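Local coordinates for protein tartronate semialdehyde reductase (Salmonella typhimurium, PDB 1VPD) that probably catalyses the NAD(P)H-dependent reduction of tartronate semialdehyde to D-glycerate, the last step of the route from galactarate to D-glycerate, at residues K22-A27 and K156-S161; C62-T67 and D149-L154; A123-G128 and G135-M140; L31-R36 and A47-A52. All coordinates share one frame; numbering follows the deposited sequence. Where two conformers were deposited one is given.

Contact 1: residues K22-A27 and K156-S161; sequences KNLLKA and KAMAGS
Leu-24 and Met-158, a selenomethionine, meet at a slant, the forked end of the leucine lying against the middle of the longer chain. Leu-24 CD2 sits 3.7 Å from Met-158 CG, while the other branch, Leu-24 CD1, rests 4.0 Å from Met-158 SE. A bend at chi3 of -67° turns the terminal methyl back, bringing Met-158 CE to 4.1 Å from Leu-24 CD2. The two therefore touch at several points, since the unbranched selenomethionine chain can bend to follow the forked leucine. Two alanines carry the packing on toward the surface: Ala-157 CB lies 3.8 Å from Leu-24 CD2 and 3.9 Å from Ala-27 CB, methyl to methyl, a fit that lets the end of helix 17-26 come close to the turn. That turn is a type I beta turn, Lys-156 to Ala-159, with Ala-157 and Met-158 at its two central positions.

Asn-23 reaches across by way of water. Asn-23 ND2 gives a hydrogen to a water 2.9 Å away, which in turn donates to Met-158 O at 2.8 Å; the same amide nitrogen also bonds Ile-133 O. Phe-10 and Ile-66 of the Rossmann sheet pack under both large side chains. The chemistry implies an apolar seam closed on its inner side by the sheet, with a water bridge joining the side-chain amide of Asn-23 to Met-158 O.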
loop_
_atom_site.group_PDB
_atom_site.type_symbol
_atom_site.label_atom_id
_atom_site.label_comp_id
_atom_site.label_asym_id
_atom_site.label_seq_id
_atom_site.Cartn_x
_atom_site.Cartn_y
_atom_site.Cartn_z
ATOM N N LYS A 22 13.113 5.787 5.713
ATOM C CA LYS A 22 14.554 5.870 5.484
ATOM C C LYS A 22 14.880 6.758 4.284
ATOM O O LYS A 22 15.855 7.508 4.311
ATOM C CB LYS A 22 15.174 4.481 5.356
ATOM C CG LYS A 22 15.190 3.732 6.660
ATOM C CD LYS A 22 15.937 2.444 6.505
ATOM C CE LYS A 22 15.919 1.652 7.769
ATOM N NZ LYS A 22 16.390 0.267 7.532
ATOM N N ASN A 23 14.036 6.752 3.249
ATOM C CA ASN A 23 14.223 7.681 2.158
ATOM C C ASN A 23 14.031 9.142 2.556
ATOM O O ASN A 23 14.713 10.021 2.017
ATOM C CB ASN A 23 13.353 7.301 0.945
ATOM C CG ASN A 23 13.926 6.116 0.199
ATOM O OD1 ASN A 23 15.159 5.947 0.166
ATOM N ND2 ASN A 23 13.050 5.272 -0.395
ATOM N N LEU A 24 13.127 9.412 3.495
ATOM C CA LEU A 24 12.940 10.773 3.991
ATOM C C LEU A 24 14.186 11.209 4.757
ATOM O O LEU A 24 14.628 12.349 4.610
ATOM C CB LEU A 24 11.714 10.886 4.900
ATOM C CG LEU A 24 10.331 10.784 4.236
ATOM C CD1 LEU A 24 9.239 11.009 5.271
ATOM C CD2 LEU A 24 10.168 11.732 3.061
ATOM N N LEU A 25 14.752 10.309 5.544
ATOM C CA LEU A 25 15.967 10.632 6.313
ATOM C C LEU A 25 17.127 10.952 5.378
ATOM O O LEU A 25 17.867 11.900 5.618
ATOM C CB LEU A 25 16.346 9.500 7.254
ATOM C CG LEU A 25 15.392 9.286 8.441
ATOM C CD1 LEU A 25 15.647 7.971 9.092
ATOM C CD2 LEU A 25 15.503 10.401 9.478
ATOM N N LYS A 26 17.277 10.159 4.318
ATOM C CA LYS A 26 18.296 10.385 3.300
ATOM C C LYS A 26 18.107 11.684 2.547
ATOM O O LYS A 26 19.080 12.287 2.109
ATOM C CB LYS A 26 18.298 9.241 2.288
ATOM C CG LYS A 26 18.934 7.989 2.810
ATOM C CD LYS A 26 19.455 7.127 1.663
ATOM C CE LYS A 26 18.908 5.744 1.755
ATOM N NZ LYS A 26 19.195 5.085 3.079
ATOM N N ALA A 27 16.862 12.113 2.386
ATOM C CA ALA A 27 16.563 13.383 1.739
ATOM C C ALA A 27 16.756 14.588 2.674
ATOM O O ALA A 27 16.512 15.718 2.264
ATOM C CB ALA A 27 15.133 13.377 1.196
ATOM N N LYS A 156 7.262 13.593 -2.525
ATOM C CA LYS A 156 8.109 13.252 -3.673
ATOM C C LYS A 156 9.449 12.654 -3.258
ATOM O O LYS A 156 10.051 11.907 -4.015
ATOM C CB LYS A 156 8.301 14.464 -4.595
ATOM C CG LYS A 156 9.066 14.183 -5.872
ATOM C CD LYS A 156 8.256 13.322 -6.853
ATOM C CE LYS A 156 9.013 13.114 -8.171
ATOM N NZ LYS A 156 10.294 12.359 -7.963
ATOM N N ALA A 157 9.920 12.961 -2.050
ATOM C CA ALA A 157 11.149 12.361 -1.545
ATOM C C ALA A 157 11.102 10.838 -1.398
ATOM O O ALA A 157 12.154 10.190 -1.300
ATOM C CB ALA A 157 11.545 13.009 -0.210
HETATM N N MSE A 158 9.893 10.262 -1.402
HETATM C CA MSE A 158 9.699 8.811 -1.309
HETATM C C MSE A 158 9.301 8.167 -2.642
HETATM O O MSE A 158 9.120 6.938 -2.703
HETATM C CB MSE A 158 8.600 8.507 -0.289
HETATM C CG MSE A 158 8.989 8.829 1.150
HETATM SE SE MSE A 158 7.477 8.839 2.365
HETATM C CE MSE A 158 6.559 10.371 1.652
ATOM N N ALA A 159 9.191 8.975 -3.690
ATOM C CA ALA A 159 8.412 8.612 -4.872
ATOM C C ALA A 159 9.058 8.970 -6.204
ATOM O O ALA A 159 9.872 9.906 -6.306
ATOM C CB ALA A 159 7.062 9.314 -4.785
ATOM N N GLY A 160 8.639 8.244 -7.241
ATOM C CA GLY A 160 8.876 8.637 -8.620
ATOM C C GLY A 160 7.813 9.555 -9.187
ATOM O O GLY A 160 8.044 10.237 -10.191
ATOM N N SER A 161 6.630 9.574 -8.579
ATOM C CA SER A 161 5.502 10.343 -9.074
ATOM C C SER A 161 4.541 10.650 -7.921
ATOM O O SER A 161 4.266 9.779 -7.115
ATOM C CB SER A 161 4.734 9.542 -10.145
ATOM O OG SER A 161 3.579 10.237 -10.559
HETATM O O HOH W 1 10.187 5.449 -0.567
#

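Contact 2: residues C62-T67 and D149-L154; sequences CDVIIT and DKYYDL
Tyr-151 lays one face of its ring against the branched side chain of Val-64. Its CB sets the ring off from helix 145-156, and with CG anti to the carbonyl carbon (chi1 -67°) the ring is carried toward strand 64-67. Along the near side of the ring, Tyr-151 CD1 lies 4.1 Å from Val-64 CG2. Next comes Tyr-151 CE1, which comes nearest to the valine, 3.7 Å from Val-64 CB and also touching CG1. Val-64 CG2 stands over the face, 4.1 Å from the ring centroid and 18° off the normal, a CH-pi contact displaced toward the rim. At the tip, Tyr-151 OH passes the backbone just ahead of the strand, 4.1 Å from Asp-63 O, too far for a bond. The opposite face is covered by the aliphatic part of Lys-150, whose CG lies 3.9 Å above the ring plane, so the ring is held between two hydrocarbon groups.

This is helix-on-sheet packing of the Rossmann fold: the axes of the strand and the helix segment come within 11.6 Å and run 60° apart. Alternation along the strand turns Val-64 and Ile-66 to the helix and Ile-65 to the other side of the sheet, and beta-branched residues suit both the extended backbone and this flat layer. The branch ends of Val-64 and Leu-154 meet head-on, CG1 to CD2 at 4.1 Å, and Ile-66 CD1 approaches the same Leu-154 CD2 at 4.3 Å. Leu-24 of helix 17-26 packs on both Leu-154 and Ile-66, while Val-94 and Ile-96 of the neighbouring strand touch the tyrosine.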
loop_
_atom_site.group_PDB
_atom_site.type_symbol
_atom_site.label_atom_id
_atom_site.label_comp_id
_atom_site.label_asym_id
_atom_site.label_seq_id
_atom_site.Cartn_x
_atom_site.Cartn_y
_atom_site.Cartn_z
ATOM N N CYS A 62 5.363 17.695 15.834
ATOM C CA CYS A 62 5.486 17.700 14.372
ATOM C C CYS A 62 4.320 18.433 13.736
ATOM O O CYS A 62 3.183 18.203 14.122
ATOM C CB CYS A 62 5.518 16.256 13.833
ATOM S SG CYS A 62 6.877 15.251 14.468
ATOM N N ASP A 63 4.592 19.290 12.761
ATOM C CA ASP A 63 3.532 20.043 12.075
ATOM C C ASP A 63 2.874 19.211 10.984
ATOM O O ASP A 63 1.832 19.594 10.462
ATOM C CB ASP A 63 4.097 21.282 11.376
ATOM C CG ASP A 63 4.593 22.346 12.339
ATOM O OD1 ASP A 63 4.006 22.523 13.431
ATOM O OD2 ASP A 63 5.566 23.064 12.042
ATOM N N VAL A 64 3.548 18.134 10.599
ATOM C CA VAL A 64 3.021 17.186 9.605
ATOM C C VAL A 64 3.375 15.776 10.055
ATOM O O VAL A 64 4.475 15.525 10.568
ATOM C CB VAL A 64 3.539 17.486 8.173
ATOM C CG1 VAL A 64 5.056 17.362 8.093
ATOM C CG2 VAL A 64 2.856 16.569 7.129
ATOM N N ILE A 65 2.435 14.852 9.878
ATOM C CA ILE A 65 2.601 13.476 10.320
ATOM C C ILE A 65 2.160 12.591 9.169
ATOM O O ILE A 65 1.084 12.803 8.618
ATOM C CB ILE A 65 1.720 13.168 11.546
ATOM C CG1 ILE A 65 2.096 14.071 12.723
ATOM C CG2 ILE A 65 1.879 11.715 11.979
ATOM C CD1 ILE A 65 0.938 14.772 13.320
ATOM N N ILE A 66 3.003 11.642 8.803
ATOM C CA ILE A 66 2.630 10.565 7.870
ATOM C C ILE A 66 2.224 9.311 8.643
ATOM O O ILE A 66 2.905 8.912 9.584
ATOM C CB ILE A 66 3.824 10.257 6.932
ATOM C CG1 ILE A 66 4.084 11.433 5.998
ATOM C CG2 ILE A 66 3.623 8.931 6.149
ATOM C CD1 ILE A 66 5.477 11.415 5.403
ATOM N N THR A 67 1.124 8.666 8.233
ATOM C CA THR A 67 0.779 7.332 8.745
ATOM C C THR A 67 0.871 6.343 7.595
ATOM O O THR A 67 0.523 6.678 6.473
ATOM C CB THR A 67 -0.617 7.272 9.366
ATOM O OG1 THR A 67 -1.581 7.950 8.533
ATOM C CG2 THR A 67 -0.651 8.017 10.707
ATOM N N ASP A 149 0.088 20.948 -2.556
ATOM C CA ASP A 149 1.210 21.721 -3.079
ATOM C C ASP A 149 2.259 21.959 -2.001
ATOM O O ASP A 149 3.450 21.856 -2.258
ATOM C CB ASP A 149 0.728 23.073 -3.633
ATOM C CG ASP A 149 0.037 22.951 -4.963
ATOM O OD1 ASP A 149 0.159 21.899 -5.643
ATOM O OD2 ASP A 149 -0.656 23.884 -5.421
ATOM N N LYS A 150 1.809 22.221 -0.782
ATOM C CA LYS A 150 2.720 22.501 0.317
ATOM C C LYS A 150 3.598 21.310 0.668
ATOM O O LYS A 150 4.760 21.483 0.997
ATOM C CB LYS A 150 1.948 22.966 1.542
ATOM C CG LYS A 150 2.850 23.341 2.706
ATOM C CD LYS A 150 2.078 24.040 3.790
ATOM C CE LYS A 150 3.036 24.590 4.840
ATOM N NZ LYS A 150 2.280 25.228 5.942
ATOM N N TYR A 151 3.054 20.093 0.558
ATOM C CA TYR A 151 3.776 18.890 0.942
ATOM C C TYR A 151 4.178 18.007 -0.231
ATOM O O TYR A 151 4.642 16.889 -0.029
ATOM C CB TYR A 151 2.976 18.118 2.000
ATOM C CG TYR A 151 2.915 18.901 3.287
ATOM C CD1 TYR A 151 4.042 19.025 4.076
ATOM C CD2 TYR A 151 1.762 19.566 3.672
ATOM C CE1 TYR A 151 4.027 19.771 5.249
ATOM C CE2 TYR A 151 1.734 20.321 4.855
ATOM C CZ TYR A 151 2.875 20.403 5.630
ATOM O OH TYR A 151 2.895 21.141 6.783
ATOM N N TYR A 152 4.106 18.548 -1.443
ATOM C CA TYR A 152 4.541 17.824 -2.631
ATOM C C TYR A 152 5.981 17.345 -2.497
ATOM O O TYR A 152 6.267 16.193 -2.742
ATOM C CB TYR A 152 4.351 18.675 -3.914
ATOM C CG TYR A 152 4.890 17.998 -5.155
ATOM C CD1 TYR A 152 4.088 17.152 -5.914
ATOM C CD2 TYR A 152 6.219 18.153 -5.536
ATOM C CE1 TYR A 152 4.590 16.512 -7.044
ATOM C CE2 TYR A 152 6.728 17.511 -6.648
ATOM C CZ TYR A 152 5.904 16.690 -7.403
ATOM O OH TYR A 152 6.414 16.053 -8.501
ATOM N N ASP A 153 6.910 18.230 -2.120
ATOM C CA ASP A 153 8.307 17.841 -2.034
ATOM C C ASP A 153 8.536 16.751 -1.008
ATOM O O ASP A 153 9.332 15.862 -1.230
ATOM C CB ASP A 153 9.207 19.039 -1.689
ATOM C CG ASP A 153 9.325 20.042 -2.829
ATOM O OD1 ASP A 153 9.052 19.722 -4.009
ATOM O OD2 ASP A 153 9.709 21.217 -2.623
ATOM N N LEU A 154 7.844 16.825 0.122
ATOM C CA LEU A 154 7.987 15.828 1.169
ATOM C C LEU A 154 7.545 14.462 0.622
ATOM O O LEU A 154 8.235 13.462 0.793
ATOM C CB LEU A 154 7.111 16.194 2.366
ATOM C CG LEU A 154 7.008 15.134 3.478
ATOM C CD1 LEU A 154 8.363 14.824 4.087
ATOM C CD2 LEU A 154 6.029 15.553 4.544
#

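Contact 3: residues A123-G128 and G135-M140; sequences APVSGG and GTLSVM
An antiparallel strand pair joins Ala-123 to Ser-126 with Ser-138 to Met-140. Ser-126 and Ser-138 form its hydrogen-bonded pair: Ser-126 N donates to Ser-138 O at 2.8 Å and Ser-138 N returns to Ser-126 O at 2.9 Å. Two residues along each strand, beyond the non-hydrogen-bonded pair Val-125 and Val-139, Met-140 N donates to Pro-124 O at 3.0 Å; the proline, lacking an N-H, pairs through its carbonyl. Its ring crosses Met-140, a selenomethionine, at about a right angle, Pro-124 CG lying 3.9 Å from Met-140 CG. The selenomethionine then bends along the neighbouring strand, ending with Met-140 CE 3.9 Å from Ser-126 CB.

Strand 137-142, and 161-166 beside it, run opposite to the parallel Rossmann strands that end with 119-126. On one face, Val-125 CG1 lies 4.1 Å from Val-139 CG2 and Leu-137 CD1 4.1 Å from Val-125 CG2; Met-20 of helix 17-26 packs on Val-125 and Leu-137. Bordering a pocket, Val-125 O hydrogen-bonds NZ of Lys-175, the predicted active-site residue, and Ser-126 OG hydrogen-bonds Asn-178 OD1 and a tartrate probably from the crystallisation liquor. At phi 156° a CB on Gly-127 would jam against Ser-126 O, so glycine fits; its N-H bonds the tartrate.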
loop_
_atom_site.group_PDB
_atom_site.type_symbol
_atom_site.label_atom_id
_atom_site.label_comp_id
_atom_site.label_asym_id
_atom_site.label_seq_id
_atom_site.Cartn_x
_atom_site.Cartn_y
_atom_site.Cartn_z
ATOM N N ALA A 123 -3.058 9.860 0.741
ATOM C CA ALA A 123 -1.978 9.701 -0.233
ATOM C C ALA A 123 -1.413 8.269 -0.261
ATOM O O ALA A 123 -0.221 8.059 0.004
ATOM C CB ALA A 123 -0.865 10.693 0.070
ATOM N N PRO A 124 -2.256 7.287 -0.584
ATOM C CA PRO A 124 -1.786 5.913 -0.735
ATOM C C PRO A 124 -0.821 5.772 -1.907
ATOM O O PRO A 124 -0.666 6.667 -2.758
ATOM C CB PRO A 124 -3.081 5.111 -0.967
ATOM C CG PRO A 124 -4.043 6.098 -1.523
ATOM C CD PRO A 124 -3.700 7.405 -0.852
ATOM N N VAL A 125 -0.140 4.641 -1.933
ATOM C CA VAL A 125 0.980 4.446 -2.829
ATOM C C VAL A 125 0.874 3.162 -3.601
ATOM O O VAL A 125 0.142 2.237 -3.209
ATOM C CB VAL A 125 2.343 4.475 -2.055
ATOM C CG1 VAL A 125 2.417 5.664 -1.117
ATOM C CG2 VAL A 125 2.585 3.193 -1.260
ATOM N N SER A 126 1.662 3.079 -4.666
ATOM C CA SER A 126 1.845 1.810 -5.375
ATOM C C SER A 126 3.261 1.638 -5.897
ATOM O O SER A 126 3.892 2.587 -6.385
ATOM C CB SER A 126 0.868 1.696 -6.531
ATOM O OG SER A 126 1.019 0.434 -7.132
ATOM N N GLY A 127 3.728 0.397 -5.837
ATOM C CA GLY A 127 4.985 0.011 -6.448
ATOM C C GLY A 127 5.622 -1.209 -5.837
ATOM O O GLY A 127 6.570 -1.778 -6.400
ATOM N N GLY A 128 5.120 -1.628 -4.683
ATOM C CA GLY A 128 5.616 -2.811 -4.018
ATOM C C GLY A 128 6.839 -2.506 -3.183
ATOM O O GLY A 128 7.420 -1.440 -3.283
ATOM N N GLY A 135 12.607 4.219 -3.726
ATOM C CA GLY A 135 12.004 5.525 -3.778
ATOM C C GLY A 135 11.332 5.918 -5.079
ATOM O O GLY A 135 11.267 7.104 -5.388
ATOM N N THR A 136 10.812 4.939 -5.828
ATOM C CA THR A 136 10.172 5.194 -7.110
ATOM C C THR A 136 8.673 4.872 -7.091
ATOM O O THR A 136 8.057 4.731 -8.155
ATOM C CB THR A 136 10.842 4.379 -8.234
ATOM O OG1 THR A 136 10.770 2.978 -7.956
ATOM C CG2 THR A 136 12.347 4.693 -8.324
ATOM N N LEU A 137 8.094 4.790 -5.891
ATOM C CA LEU A 137 6.639 4.648 -5.723
ATOM C C LEU A 137 5.855 5.704 -6.480
ATOM O O LEU A 137 6.303 6.842 -6.599
ATOM C CB LEU A 137 6.258 4.802 -4.249
ATOM C CG LEU A 137 6.775 3.768 -3.272
ATOM C CD1 LEU A 137 6.511 4.216 -1.838
ATOM C CD2 LEU A 137 6.129 2.430 -3.524
ATOM N N SER A 138 4.666 5.341 -6.960
ATOM C CA SER A 138 3.666 6.310 -7.361
ATOM C C SER A 138 2.771 6.601 -6.150
ATOM O O SER A 138 2.356 5.679 -5.427
ATOM C CB SER A 138 2.821 5.797 -8.524
ATOM O OG SER A 138 3.514 5.908 -9.751
ATOM N N VAL A 139 2.469 7.871 -5.952
ATOM C CA VAL A 139 1.620 8.353 -4.881
ATOM C C VAL A 139 0.420 9.028 -5.522
ATOM O O VAL A 139 0.552 9.801 -6.477
ATOM C CB VAL A 139 2.411 9.355 -3.976
ATOM C CG1 VAL A 139 1.579 9.807 -2.814
ATOM C CG2 VAL A 139 3.689 8.714 -3.488
HETATM N N MSE A 140 -0.760 8.727 -4.996
HETATM C CA MSE A 140 -2.023 9.206 -5.543
HETATM C C MSE A 140 -2.800 9.846 -4.403
HETATM O O MSE A 140 -3.063 9.203 -3.410
HETATM C CB MSE A 140 -2.789 8.042 -6.201
HETATM C CG MSE A 140 -3.077 6.859 -5.271
HETATM SE SE MSE A 140 -2.931 5.112 -6.170
HETATM C CE MSE A 140 -1.048 5.136 -6.591
#

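Contact 4: residues L31-R36 and A47-A52; sequences LVVSDR and AGAETA
Glu-50 grips two residues of the neighbouring strand through its backbone: its N donates to Leu-31 O at 2.9 Å, and its O accepts from Val-33 N, also at 2.9 Å. Thr-51 adds a side-chain bond. With OG1 anti to the backbone N (chi1 -173°), the hydroxyl of Thr-51 donates to Val-33 O at 2.7 Å. Around these bonds lie small apolar contacts. Ala-49 CB packs 3.8 Å from Val-33 CG1, whereas on the other face Val-32 CG1 meets Ala-52 CB at 4.1 Å; valines suit the extended strand, and the alanine methyls fit beside them.

Strands 30-34 and 50-51, to which these residues belong or lie next, are joined by a beta-alpha-beta crossover through helix 38-46. The second of them is the outermost strand at this edge of the Rossmann sheet. Gly-48, with positive phi in a Schellman motif, ends the helix and turns the chain into the edge strand.

Three waters bridge the segments in the next shell. One donates to Leu-31 O at 2.7 Å and to Glu-50 OE1 at 3.1 Å; another links Leu-31 N with Gly-48 O, and a third joins Ser-34 OG to Ala-52 O. Farther out, Lys-7 of strand 7-11 forms a salt bridge with Glu-50 OE1, tying the exposed edge residue back across strand 30-34. Ile-41 and Ile-45 of helix 38-46 pack on Thr-51, and Ile-58 of helix 55-61 on Ala-52.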
loop_
_atom_site.group_PDB
_atom_site.type_symbol
_atom_site.label_atom_id
_atom_site.label_comp_id
_atom_site.label_asym_id
_atom_site.label_seq_id
_atom_site.Cartn_x
_atom_site.Cartn_y
_atom_site.Cartn_z
ATOM N N LEU A 31 12.855 13.242 11.387
ATOM C CA LEU A 31 11.671 12.441 11.680
ATOM C C LEU A 31 11.527 12.141 13.150
ATOM O O LEU A 31 12.518 11.990 13.869
ATOM C CB LEU A 31 11.696 11.101 10.930
ATOM C CG LEU A 31 11.773 11.076 9.410
ATOM C CD1 LEU A 31 11.377 9.685 8.915
ATOM C CD2 LEU A 31 10.930 12.101 8.752
ATOM N N VAL A 32 10.281 12.064 13.592
ATOM C CA VAL A 32 9.927 11.461 14.858
ATOM C C VAL A 32 8.973 10.302 14.533
ATOM O O VAL A 32 7.867 10.527 14.033
ATOM C CB VAL A 32 9.256 12.455 15.833
ATOM C CG1 VAL A 32 9.137 11.837 17.203
ATOM C CG2 VAL A 32 10.041 13.762 15.907
ATOM N N VAL A 33 9.405 9.088 14.845
ATOM C CA VAL A 33 8.751 7.871 14.369
ATOM C C VAL A 33 8.174 7.003 15.466
ATOM O O VAL A 33 8.585 7.056 16.633
ATOM C CB VAL A 33 9.708 7.038 13.469
ATOM C CG1 VAL A 33 10.319 7.890 12.414
ATOM C CG2 VAL A 33 10.794 6.305 14.270
ATOM N N SER A 34 7.166 6.212 15.094
ATOM C CA SER A 34 6.631 5.186 15.964
ATOM C C SER A 34 6.109 4.009 15.143
ATOM O O SER A 34 5.814 4.147 13.957
ATOM C CB SER A 34 5.527 5.726 16.848
ATOM O OG SER A 34 5.077 4.715 17.732
ATOM N N ASP A 35 6.065 2.862 15.801
ATOM C CA ASP A 35 5.503 1.634 15.279
ATOM C C ASP A 35 5.170 0.738 16.469
ATOM O O ASP A 35 5.729 0.916 17.551
ATOM C CB ASP A 35 6.501 0.945 14.344
ATOM C CG ASP A 35 5.901 -0.254 13.638
ATOM O OD1 ASP A 35 5.148 -0.022 12.664
ATOM O OD2 ASP A 35 6.090 -1.444 13.994
ATOM N N ARG A 36 4.280 -0.227 16.268
ATOM C CA ARG A 36 3.960 -1.202 17.308
ATOM C C ARG A 36 5.142 -2.121 17.644
ATOM O O ARG A 36 5.167 -2.699 18.722
ATOM C CB ARG A 36 2.744 -2.046 16.908
ATOM C CG ARG A 36 1.472 -1.219 16.715
ATOM C CD ARG A 36 0.171 -1.915 17.100
ATOM N NE ARG A 36 -0.978 -1.004 17.038
ATOM C CZ ARG A 36 -1.192 0.027 17.864
ATOM N NH1 ARG A 36 -0.338 0.315 18.846
ATOM N NH2 ARG A 36 -2.275 0.790 17.704
ATOM N N ALA A 47 19.044 4.871 11.691
ATOM C CA ALA A 47 19.243 5.652 10.462
ATOM C C ALA A 47 19.123 7.155 10.651
ATOM O O ALA A 47 19.280 7.910 9.696
ATOM C CB ALA A 47 18.257 5.198 9.356
ATOM N N GLY A 48 18.801 7.604 11.857
ATOM C CA GLY A 48 18.790 9.028 12.157
ATOM C C GLY A 48 17.509 9.605 12.760
ATOM O O GLY A 48 17.489 10.784 13.136
ATOM N N ALA A 49 16.447 8.809 12.871
ATOM C CA ALA A 49 15.188 9.328 13.408
ATOM C C ALA A 49 15.225 9.499 14.917
ATOM O O ALA A 49 15.996 8.839 15.616
ATOM C CB ALA A 49 14.032 8.404 13.051
ATOM N N GLU A 50 14.361 10.376 15.409
ATOM C CA GLU A 50 13.934 10.336 16.797
ATOM C C GLU A 50 12.634 9.558 16.941
ATOM O O GLU A 50 12.058 9.107 15.943
ATOM C CB GLU A 50 13.748 11.758 17.312
ATOM C CG GLU A 50 15.041 12.546 17.284
ATOM C CD GLU A 50 14.900 13.860 17.983
ATOM O OE1 GLU A 50 14.098 14.680 17.489
ATOM O OE2 GLU A 50 15.586 14.034 19.030
ATOM N N THR A 51 12.196 9.370 18.182
ATOM C CA THR A 51 10.949 8.667 18.483
ATOM C C THR A 51 10.219 9.307 19.668
ATOM O O THR A 51 10.778 10.161 20.360
ATOM C CB THR A 51 11.220 7.167 18.706
ATOM O OG1 THR A 51 9.987 6.453 18.842
ATOM C CG2 THR A 51 11.994 6.897 20.036
ATOM N N ALA A 52 8.952 8.956 19.845
ATOM C CA ALA A 52 8.176 9.346 21.021
ATOM C C ALA A 52 7.231 8.220 21.373
ATOM O O ALA A 52 6.980 7.354 20.534
ATOM C CB ALA A 52 7.413 10.640 20.767
HETATM O O HOH W 2 15.771 12.713 12.169
HETATM O O HOH W 3 13.819 14.321 14.461
HETATM O O HOH W 4 5.719 5.052 20.199
#

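From the N terminus, helix 17-26 opens the longest loop, which contact 1 closes 129 residues later, just before strand 161-166; the other three contacts nest inside it. Contact 4 closes first, a short beta-alpha-beta loop at one edge of the sheet. Contact 2 opens afterwards, running from strand 64-67 to helix 145-156, and encloses contact 3, an antiparallel return through helix 128-134. Contacts 3 and 4 are thus in series, and none cross. Contact 1 is the meeting point: it shares packing with Ile-66 of contact 2, Leu-25 touches Leu-31 of contact 4, and Gly-160 and Ser-161 pair with the second strand of contact 3.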